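Local coordinates for PpBBE-like 1 D396N (Physcomitrella patens subsp. patens, PDB 6EO5), which oxidises cellobiose, probably as a flavin-dependent oxidase of the berberine bridge enzyme-like family with bicovalently bound FAD, at residues Ser82-Ser87 / Thr330-Ser335; Ile393-Ser398 / Thr413-Val418; Ala397-Ser400 / Asn404-Thr407. One frame throughout, in Å; residues are numbered along the deposited sequence.

Contact 1 of 3, residues Ser82-Ser87 / Thr330-Ser335; sequences SYEDYS and TFKAKS. With FAD (flavin-adenine dinucleotide), chain C.
The Y83 ring carries F331 over one face, with CE2 offset toward the rim, in a T-shaped (edge-to-face) pair: F331 turns its edge to that face, the centroids lie 5.3 Å apart and the planes stand at 87°. F331 has CG between its backbone N and carbonyl carbon (chi1 62°), which swings the ring from strand 331-338, an outermost strand of its sheet, toward the 82-87 loop. A333 CB approaches Y83 CD2 obliquely at 3.6 Å, and on the cofactor side FAD C9 lies 3.8 Å from Y83 CE1, also oblique. The Y86 ring is covered over its centre by E84 CB. E84, bent at chi2, sends OE2 across to the bent K332 chain, forming a salt bridge with NZ at 3.0 Å. This pair belongs to a larger ionic network: R43 binds E84 OE1, D433 binds K332, and the R434 backbone N also donates to E84 OE2. A water links the backbones, 2.8 Å from Y83 O and 3.1 Å from A333 N. The phosphate oxygen O1A of FAD accepts from S87 OG (2.6 Å) and S82 N (3.0 Å). Aromatic packing and a buried ion pair thus join the FAD-binding loop to the strand, while the Y83 hydroxyl, bonded to Q394, is held beside the isoalloxazine; the paired charges would probably offset one another's burial cost.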
loop_
_atom_site.group_PDB
_atom_site.type_symbol
_atom_site.label_atom_id
_atom_site.label_comp_id
_atom_site.label_asym_id
_atom_site.label_seq_id
_atom_site.Cartn_x
_atom_site.Cartn_y
_atom_site.Cartn_z
ATOM N N SER A 82 5.752 -3.470 5.332
ATOM C CA SER A 82 6.711 -3.197 4.263
ATOM C C SER A 82 7.253 -4.485 3.665
ATOM O O SER A 82 7.806 -5.328 4.384
ATOM C CB SER A 82 7.868 -2.351 4.784
ATOM O OG SER A 82 8.987 -2.462 3.928
ATOM N N TYR A 83 7.119 -4.621 2.341
ATOM C CA TYR A 83 7.496 -5.870 1.686
ATOM C C TYR A 83 8.981 -6.169 1.811
ATOM O O TYR A 83 9.385 -7.322 1.643
ATOM C CB TYR A 83 7.098 -5.846 0.212
ATOM C CG TYR A 83 5.604 -6.015 -0.035
ATOM C CD1 TYR A 83 4.703 -6.173 1.026
ATOM C CD2 TYR A 83 5.100 -6.018 -1.326
ATOM C CE1 TYR A 83 3.358 -6.324 0.802
ATOM C CE2 TYR A 83 3.762 -6.169 -1.563
ATOM C CZ TYR A 83 2.893 -6.324 -0.505
ATOM O OH TYR A 83 1.556 -6.471 -0.772
ATOM N N GLU A 84 9.794 -5.159 2.110
ATOM C CA GLU A 84 11.228 -5.323 2.290
ATOM C C GLU A 84 11.668 -5.075 3.730
ATOM O O GLU A 84 12.858 -4.879 3.982
ATOM C CB GLU A 84 11.981 -4.393 1.339
ATOM C CG GLU A 84 11.787 -4.709 -0.132
ATOM C CD GLU A 84 12.626 -5.883 -0.600
ATOM O OE1 GLU A 84 12.837 -6.824 0.189
ATOM O OE2 GLU A 84 13.081 -5.867 -1.765
ATOM N N ASP A 85 10.732 -5.066 4.678
ATOM C CA ASP A 85 11.045 -4.873 6.093
ATOM C C ASP A 85 11.730 -3.535 6.360
ATOM O O ASP A 85 12.530 -3.411 7.287
ATOM C CB ASP A 85 11.888 -6.027 6.634
ATOM C CG ASP A 85 11.096 -7.299 6.720
ATOM O OD1 ASP A 85 9.956 -7.240 7.216
ATOM O OD2 ASP A 85 11.580 -8.352 6.266
ATOM N N TYR A 86 11.380 -2.515 5.579
ATOM C CA TYR A 86 12.011 -1.213 5.728
ATOM C C TYR A 86 11.576 -0.480 6.993
ATOM O O TYR A 86 12.234 0.487 7.385
ATOM C CB TYR A 86 11.718 -0.343 4.506
ATOM C CG TYR A 86 12.480 -0.724 3.251
ATOM C CD1 TYR A 86 13.664 -1.464 3.311
ATOM C CD2 TYR A 86 12.016 -0.338 2.000
ATOM C CE1 TYR A 86 14.364 -1.798 2.144
ATOM C CE2 TYR A 86 12.696 -0.666 0.839
ATOM C CZ TYR A 86 13.871 -1.388 0.908
ATOM O OH TYR A 86 14.538 -1.699 -0.260
ATOM N N SER A 87 10.474 -0.884 7.624
ATOM C CA SER A 87 10.107 -0.260 8.890
ATOM C C SER A 87 10.773 -0.947 10.079
ATOM O O SER A 87 10.550 -0.534 11.224
ATOM C CB SER A 87 8.582 -0.232 9.054
ATOM O OG SER A 87 8.027 -1.526 8.946
ATOM N N THR A 330 6.548 -15.189 4.535
ATOM C CA THR A 330 7.950 -15.028 4.133
ATOM C C THR A 330 8.029 -15.107 2.619
ATOM O O THR A 330 7.701 -16.148 2.038
ATOM C CB THR A 330 8.857 -16.088 4.759
ATOM O OG1 THR A 330 8.771 -15.989 6.182
ATOM C CG2 THR A 330 10.299 -15.867 4.334
ATOM N N PHE A 331 8.471 -14.022 1.979
ATOM C CA PHE A 331 8.208 -13.896 0.555
ATOM C C PHE A 331 9.127 -12.869 -0.078
ATOM O O PHE A 331 9.707 -12.018 0.600
ATOM C CB PHE A 331 6.734 -13.515 0.294
ATOM C CG PHE A 331 6.315 -12.178 0.885
ATOM C CD1 PHE A 331 5.815 -12.098 2.176
ATOM C CD2 PHE A 331 6.379 -11.011 0.130
ATOM C CE1 PHE A 331 5.413 -10.872 2.716
ATOM C CE2 PHE A 331 5.976 -9.776 0.660
ATOM C CZ PHE A 331 5.499 -9.708 1.954
ATOM N N LYS A 332 9.242 -12.968 -1.398
ATOM C CA LYS A 332 9.755 -11.899 -2.240
ATOM C C LYS A 332 8.621 -11.428 -3.145
ATOM O O LYS A 332 7.913 -12.249 -3.738
ATOM C CB LYS A 332 10.953 -12.373 -3.061
ATOM C CG LYS A 332 11.428 -11.383 -4.109
ATOM C CD LYS A 332 12.020 -10.139 -3.481
ATOM C CE LYS A 332 12.414 -9.160 -4.561
ATOM N NZ LYS A 332 12.804 -7.852 -3.992
ATOM N N ALA A 333 8.431 -10.112 -3.225
ATOM C CA ALA A 333 7.397 -9.516 -4.063
ATOM C C ALA A 333 8.016 -8.560 -5.083
ATOM O O ALA A 333 9.014 -7.886 -4.803
ATOM C CB ALA A 333 6.355 -8.779 -3.210
ATOM N N LYS A 334 7.427 -8.523 -6.280
ATOM C CA LYS A 334 7.783 -7.552 -7.311
ATOM C C LYS A 334 6.498 -7.005 -7.921
ATOM O O LYS A 334 5.416 -7.567 -7.732
ATOM C CB LYS A 334 8.679 -8.184 -8.388
ATOM C CG LYS A 334 9.895 -8.903 -7.815
ATOM C CD LYS A 334 10.782 -9.551 -8.869
ATOM C CE LYS A 334 11.493 -8.537 -9.741
ATOM N NZ LYS A 334 12.499 -7.724 -8.995
ATOM N N SER A 335 6.597 -5.894 -8.648
ATOM C CA SER A 335 5.411 -5.356 -9.318
ATOM C C SER A 335 5.809 -4.714 -10.644
ATOM O O SER A 335 7.001 -4.502 -10.934
ATOM C CB SER A 335 4.664 -4.348 -8.430
ATOM O OG SER A 335 5.286 -3.072 -8.445
HETATM P PA FAD C . 5.240 0.068 7.320
HETATM O O1A FAD C . 6.177 -1.112 7.115
HETATM O O2A FAD C . 5.067 0.402 8.780
HETATM O O5B FAD C . 5.657 1.382 6.480
HETATM C C5B FAD C . 6.147 1.291 5.159
HETATM C C4B FAD C . 7.108 2.437 4.858
HETATM O O4B FAD C . 6.520 3.674 5.215
HETATM C C3B FAD C . 8.397 2.325 5.652
HETATM O O3B FAD C . 9.442 2.886 4.888
HETATM C C2B FAD C . 8.133 3.210 6.842
HETATM O O2B FAD C . 9.324 3.689 7.414
HETATM C C1B FAD C . 7.276 4.312 6.232
HETATM N N9A FAD C . 6.434 4.921 7.286
HETATM C C8A FAD C . 5.590 4.262 8.148
HETATM N N7A FAD C . 5.019 5.164 8.975
HETATM C C5A FAD C . 5.487 6.390 8.659
HETATM C C6A FAD C . 5.242 7.642 9.192
HETATM N N6A FAD C . 4.396 7.771 10.208
HETATM N N1A FAD C . 5.874 8.746 8.661
HETATM C C2A FAD C . 6.755 8.591 7.616
HETATM N N3A FAD C . 7.005 7.342 7.090
HETATM C C4A FAD C . 6.381 6.255 7.607
HETATM N N1 FAD C . -1.271 -1.905 -0.965
HETATM C C2 FAD C . -2.335 -1.300 -1.643
HETATM O O2 FAD C . -2.208 -0.231 -2.277
HETATM N N3 FAD C . -3.583 -1.898 -1.597
HETATM C C4 FAD C . -3.774 -3.075 -0.904
HETATM O O4 FAD C . -4.893 -3.577 -0.870
HETATM C C4X FAD C . -2.719 -3.678 -0.236
HETATM N N5 FAD C . -2.929 -4.829 0.493
HETATM C C5X FAD C . -1.981 -5.247 1.407
HETATM C C6 FAD C . -2.263 -6.328 2.236
HETATM C C7 FAD C . -1.396 -6.725 3.266
HETATM C C7M FAD C . -1.747 -7.895 4.157
HETATM C C8 FAD C . -0.152 -6.067 3.376
HETATM C C8M FAD C . 0.887 -6.516 4.386
HETATM C C9 FAD C . 0.155 -5.036 2.468
HETATM C C9A FAD C . -0.753 -4.595 1.488
HETATM N N10 FAD C . -0.459 -3.600 0.547
HETATM C C10 FAD C . -1.468 -3.066 -0.231
HETATM C "C1'" FAD C . 0.851 -2.884 0.545
HETATM C "C2'" FAD C . 0.763 -1.687 1.487
HETATM O "O2'" FAD C . 0.088 -0.589 0.916
HETATM C "C3'" FAD C . 2.166 -1.261 1.854
HETATM O "O3'" FAD C . 2.766 -2.379 2.462
HETATM C "C4'" FAD C . 2.123 -0.054 2.786
HETATM O "O4'" FAD C . 3.274 0.735 2.557
HETATM C "C5'" FAD C . 2.022 -0.499 4.244
HETATM O "O5'" FAD C . 2.104 0.570 5.163
HETATM P P FAD C . 2.412 0.228 6.713
HETATM O O1P FAD C . 2.312 1.492 7.534
HETATM O O2P FAD C . 1.562 -0.885 7.264
HETATM O O3P FAD C . 3.876 -0.434 6.634
HETATM O O HOH W 1 9.673 -8.822 -0.755
#

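Contact 2 of 3, residues Ile393-Ser398 / Thr413-Val418; sequences IQMVAS and TRYWKV
M395 reaches from strand 393-398 into the angle between Y415 and W416 of helix 413-418, and sulfur-aromatic interactions dominate this buried contact. M395 SD lies 4.7 Å from the Y415 ring centroid, 81° off the ring normal, and equally far from the centroid of the W416 five-membered ring; in both Met-aromatic contacts the sulfur sits at the ring edge. Extended beyond CG, the M395 chain runs back along the strand toward the I393 end, laying SD, with CE next to it, along the ring edges. Y415 and W416 both place CG anti to the backbone N (chi1 176° and -171°), and as sequence neighbours they present two ring edges to the one thioether.

Apolar contacts fill in around the sulfur. M395 CG packs against Y415 CE1 at 3.7 Å and M395 CE against W416 CD1 at 3.8 Å. Further cover for Y415 comes from F363 and from M351 and M355 of helix 345-355.

Polar interactions lie outside the pair of segments: W416 NE1 donates to S335 O on strand 331-338, and K334 makes a cation-pi contact with the indole. The strand and helix axes pass 9.6 Å apart and run nearly antiparallel, because helix 405-420 follows strand 391-398 and folds back over it; this is a helix packed on the face of an antiparallel sheet, here the seven-stranded one that includes strands 331-338, 391-398 and 361-367.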
loop_
_atom_site.group_PDB
_atom_site.type_symbol
_atom_site.label_atom_id
_atom_site.label_comp_id
_atom_site.label_asym_id
_atom_site.label_seq_id
_atom_site.Cartn_x
_atom_site.Cartn_y
_atom_site.Cartn_z
ATOM N N ILE A 393 0.534 -5.137 -11.760
ATOM C CA ILE A 393 0.667 -6.559 -11.439
ATOM C C ILE A 393 1.418 -6.687 -10.120
ATOM O O ILE A 393 2.564 -6.231 -10.004
ATOM C CB ILE A 393 1.392 -7.354 -12.541
ATOM C CG1 ILE A 393 0.763 -7.146 -13.917
ATOM C CG2 ILE A 393 1.372 -8.838 -12.197
ATOM C CD1 ILE A 393 1.440 -7.976 -15.001
ATOM N N GLN A 394 0.797 -7.332 -9.140
ATOM C CA GLN A 394 1.487 -7.702 -7.910
ATOM C C GLN A 394 1.935 -9.158 -8.018
ATOM O O GLN A 394 1.108 -10.049 -8.256
ATOM C CB GLN A 394 0.600 -7.490 -6.684
ATOM C CG GLN A 394 1.386 -7.547 -5.384
ATOM C CD GLN A 394 0.512 -7.710 -4.157
ATOM O OE1 GLN A 394 1.007 -7.972 -3.058
ATOM N NE2 GLN A 394 -0.790 -7.565 -4.338
ATOM N N MET A 395 3.238 -9.395 -7.843
ATOM C CA MET A 395 3.855 -10.711 -8.016
ATOM C C MET A 395 4.503 -11.139 -6.705
ATOM O O MET A 395 5.507 -10.550 -6.294
ATOM C CB MET A 395 4.899 -10.671 -9.130
ATOM C CG MET A 395 4.501 -9.819 -10.303
ATOM S SD MET A 395 5.926 -9.381 -11.300
ATOM C CE MET A 395 5.199 -8.418 -12.609
ATOM N N VAL A 396 3.960 -12.175 -6.067
ATOM C CA VAL A 396 4.410 -12.635 -4.755
ATOM C C VAL A 396 4.811 -14.104 -4.854
ATOM O O VAL A 396 4.047 -14.920 -5.381
ATOM C CB VAL A 396 3.314 -12.456 -3.683
ATOM C CG1 VAL A 396 3.830 -12.874 -2.311
ATOM C CG2 VAL A 396 2.797 -11.024 -3.655
ATOM N N ALA A 397 6.004 -14.440 -4.345
ATOM C CA ALA A 397 6.456 -15.827 -4.206
ATOM C C ALA A 397 6.860 -16.080 -2.761
ATOM O O ALA A 397 7.682 -15.344 -2.208
ATOM C CB ALA A 397 7.628 -16.142 -5.132
ATOM N N SER A 398 6.295 -17.127 -2.162
ATOM C CA SER A 398 6.417 -17.390 -0.736
ATOM C C SER A 398 7.170 -18.688 -0.487
ATOM O O SER A 398 7.306 -19.540 -1.372
ATOM C CB SER A 398 5.040 -17.477 -0.063
ATOM O OG SER A 398 4.291 -16.293 -0.263
ATOM N N THR A 413 11.655 -13.410 -10.044
ATOM C CA THR A 413 12.437 -12.446 -10.811
ATOM C C THR A 413 12.479 -12.808 -12.295
ATOM O O THR A 413 12.421 -11.919 -13.156
ATOM C CB THR A 413 13.845 -12.351 -10.229
ATOM O OG1 THR A 413 13.749 -11.818 -8.901
ATOM C CG2 THR A 413 14.726 -11.453 -11.080
ATOM N N ARG A 414 12.586 -14.101 -12.612
ATOM C CA ARG A 414 12.381 -14.546 -13.986
ATOM C C ARG A 414 11.028 -14.081 -14.505
ATOM O O ARG A 414 10.920 -13.562 -15.624
ATOM C CB ARG A 414 12.460 -16.066 -14.063
ATOM C CG ARG A 414 13.832 -16.656 -14.031
ATOM C CD ARG A 414 13.712 -18.151 -14.233
ATOM N NE ARG A 414 13.278 -18.873 -13.032
ATOM C CZ ARG A 414 14.100 -19.587 -12.256
ATOM N NH1 ARG A 414 15.403 -19.676 -12.573
ATOM N NH2 ARG A 414 13.622 -20.217 -11.170
ATOM N N TYR A 415 9.977 -14.275 -13.698
ATOM C CA TYR A 415 8.633 -13.890 -14.101
ATOM C C TYR A 415 8.565 -12.403 -14.416
ATOM O O TYR A 415 8.011 -12.000 -15.450
ATOM C CB TYR A 415 7.646 -14.261 -12.995
ATOM C CG TYR A 415 6.202 -13.828 -13.244
ATOM C CD1 TYR A 415 5.780 -12.520 -12.986
ATOM C CD2 TYR A 415 5.260 -14.731 -13.713
ATOM C CE1 TYR A 415 4.466 -12.128 -13.212
ATOM C CE2 TYR A 415 3.949 -14.350 -13.934
ATOM C CZ TYR A 415 3.556 -13.056 -13.683
ATOM O OH TYR A 415 2.253 -12.697 -13.898
ATOM N N TRP A 416 9.119 -11.568 -13.530
ATOM C CA TRP A 416 9.115 -10.129 -13.778
ATOM C C TRP A 416 9.806 -9.795 -15.094
ATOM O O TRP A 416 9.360 -8.908 -15.828
ATOM C CB TRP A 416 9.788 -9.385 -12.625
ATOM C CG TRP A 416 9.641 -7.891 -12.715
ATOM C CD1 TRP A 416 8.697 -7.125 -12.090
ATOM C CD2 TRP A 416 10.448 -6.979 -13.488
ATOM N NE1 TRP A 416 8.865 -5.801 -12.424
ATOM C CE2 TRP A 416 9.935 -5.682 -13.275
ATOM C CE3 TRP A 416 11.557 -7.137 -14.332
ATOM C CZ2 TRP A 416 10.486 -4.547 -13.877
ATOM C CZ3 TRP A 416 12.105 -6.008 -14.929
ATOM C CH2 TRP A 416 11.563 -4.729 -14.701
ATOM N N LYS A 417 10.893 -10.504 -15.417
ATOM C CA LYS A 417 11.617 -10.193 -16.642
ATOM C C LYS A 417 10.851 -10.640 -17.882
ATOM O O LYS A 417 10.953 -9.991 -18.932
ATOM C CB LYS A 417 13.009 -10.821 -16.604
ATOM C CG LYS A 417 13.956 -10.110 -15.648
ATOM C CD LYS A 417 15.329 -10.749 -15.658
ATOM C CE LYS A 417 16.201 -10.173 -14.561
ATOM N NZ LYS A 417 17.560 -10.787 -14.564
ATOM N N VAL A 418 10.084 -11.733 -17.788
ATOM C CA VAL A 418 9.226 -12.142 -18.900
ATOM C C VAL A 418 8.167 -11.080 -19.167
ATOM O O VAL A 418 8.014 -10.601 -20.296
ATOM C CB VAL A 418 8.584 -13.515 -18.622
ATOM C CG1 VAL A 418 7.546 -13.840 -19.687
ATOM C CG2 VAL A 418 9.642 -14.602 -18.562
#

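Contact 3 of 3, residues Ala397-Ser400 / Asn404-Thr407; sequences ASWS and NAVT
A chi1 of 57° puts the W399 CG between its own backbone N and carbonyl carbon, and chi2 of 98° then stands the indole broadside to the first turn of helix 405-420, where A405 meets it. A405 CA rests over the face of the five-membered ring, 3.7 Å from its centroid and 15° off the ring normal, a CH-pi contact. The methyl is displaced toward the pyrrole nitrogen and the fusion atom beside it, with A405 CB 3.4 Å from W399 NE1 and 3.5 Å from W399 CE2. N404, next to A405, adds a looser apolar touch, its CB 4.1 Å from W399 CB.

The two segments flank the short connection by which strand 391-398 passes into helix 405-420, a tight beta-to-alpha link in which the tryptophan just past the strand end packs on the start of the helix that follows. A water bridges the two segments: it accepts from S400 N at 2.9 Å and donates to N404 OD1 at 3.0 Å. The helix start is also tied within itself, since T407 OG1 donates to N404 O at 2.9 Å, approaching from above the carbonyl plane. Further along the helix, Q408 donates through NE2 to S398 O and also touches the indole, whose remaining neighbours include T409, R43 and T330; N329 holds the S398 hydroxyl.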
loop_
_atom_site.group_PDB
_atom_site.type_symbol
_atom_site.label_atom_id
_atom_site.label_comp_id
_atom_site.label_asym_id
_atom_site.label_seq_id
_atom_site.Cartn_x
_atom_site.Cartn_y
_atom_site.Cartn_z
ATOM N N ALA A 397 6.004 -14.440 -4.345
ATOM C CA ALA A 397 6.456 -15.827 -4.206
ATOM C C ALA A 397 6.860 -16.080 -2.761
ATOM O O ALA A 397 7.682 -15.344 -2.208
ATOM C CB ALA A 397 7.628 -16.142 -5.132
ATOM N N SER A 398 6.295 -17.127 -2.162
ATOM C CA SER A 398 6.417 -17.390 -0.736
ATOM C C SER A 398 7.170 -18.688 -0.487
ATOM O O SER A 398 7.306 -19.540 -1.372
ATOM C CB SER A 398 5.040 -17.477 -0.063
ATOM O OG SER A 398 4.291 -16.293 -0.263
ATOM N N TRP A 399 7.667 -18.825 0.743
ATOM C CA TRP A 399 8.255 -20.076 1.193
ATOM C C TRP A 399 8.124 -20.175 2.701
ATOM O O TRP A 399 7.972 -19.171 3.397
ATOM C CB TRP A 399 9.722 -20.219 0.765
ATOM C CG TRP A 399 10.685 -19.134 1.208
ATOM C CD1 TRP A 399 11.533 -19.173 2.286
ATOM C CD2 TRP A 399 10.940 -17.881 0.546
ATOM N NE1 TRP A 399 12.288 -18.021 2.340
ATOM C CE2 TRP A 399 11.944 -17.214 1.284
ATOM C CE3 TRP A 399 10.419 -17.263 -0.596
ATOM C CZ2 TRP A 399 12.432 -15.956 0.917
ATOM C CZ3 TRP A 399 10.906 -16.019 -0.958
ATOM C CH2 TRP A 399 11.902 -15.376 -0.203
ATOM N N SER A 400 8.176 -21.413 3.192
ATOM C CA SER A 400 8.152 -21.717 4.612
ATOM C C SER A 400 9.436 -22.376 5.090
ATOM O O SER A 400 9.570 -22.650 6.286
ATOM C CB SER A 400 6.988 -22.654 4.928
ATOM O OG SER A 400 7.358 -23.964 4.528
ATOM N N ASN A 404 14.125 -23.095 0.044
ATOM C CA ASN A 404 13.494 -22.672 -1.194
ATOM C C ASN A 404 13.607 -21.184 -1.454
ATOM O O ASN A 404 13.085 -20.724 -2.471
ATOM C CB ASN A 404 12.025 -23.055 -1.195
ATOM C CG ASN A 404 11.818 -24.498 -0.883
ATOM O OD1 ASN A 404 10.985 -24.848 -0.045
ATOM N ND2 ASN A 404 12.582 -25.357 -1.543
ATOM N N ALA A 405 14.263 -20.424 -0.572
ATOM C CA ALA A 405 14.333 -18.978 -0.757
ATOM C C ALA A 405 14.971 -18.605 -2.091
ATOM O O ALA A 405 14.455 -17.746 -2.817
ATOM C CB ALA A 405 15.100 -18.342 0.395
ATOM N N VAL A 406 16.079 -19.250 -2.451
ATOM C CA VAL A 406 16.756 -18.875 -3.689
ATOM C C VAL A 406 15.925 -19.267 -4.910
ATOM O O VAL A 406 15.839 -18.509 -5.887
ATOM C CB VAL A 406 18.168 -19.485 -3.726
ATOM C CG1 VAL A 406 18.818 -19.210 -5.060
ATOM C CG2 VAL A 406 18.999 -18.893 -2.622
ATOM N N THR A 407 15.300 -20.447 -4.886
ATOM C CA THR A 407 14.508 -20.859 -6.041
ATOM C C THR A 407 13.242 -20.008 -6.187
ATOM O O THR A 407 12.820 -19.708 -7.311
ATOM C CB THR A 407 14.156 -22.342 -5.944
ATOM O OG1 THR A 407 13.528 -22.592 -4.694
ATOM C CG2 THR A 407 15.389 -23.188 -6.031
HETATM O O HOH W 2 8.616 -23.578 1.384
#

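All three contacts meet around the pairing of strands 331-338 and 391-398, with centres 12 to 13 Å apart. Contact 1 is the one that touches the cofactor; its Y83 OH lies 2.8 Å from Q394 OE1 of contact 2, a probable hydrogen bond carried on the strand face opposite M395. On the strand of contact 2, the I393 side chain is about 13 Å from FAD. S335 O, 2.7 Å from W416 NE1, ties contact 1 to the helix of contact 2. Contact 3 shares A397 and S398 with contact 2 and starts the same helix; W399 N lies 3.0 Å from T330 O, extending the strand pairing from contact 1.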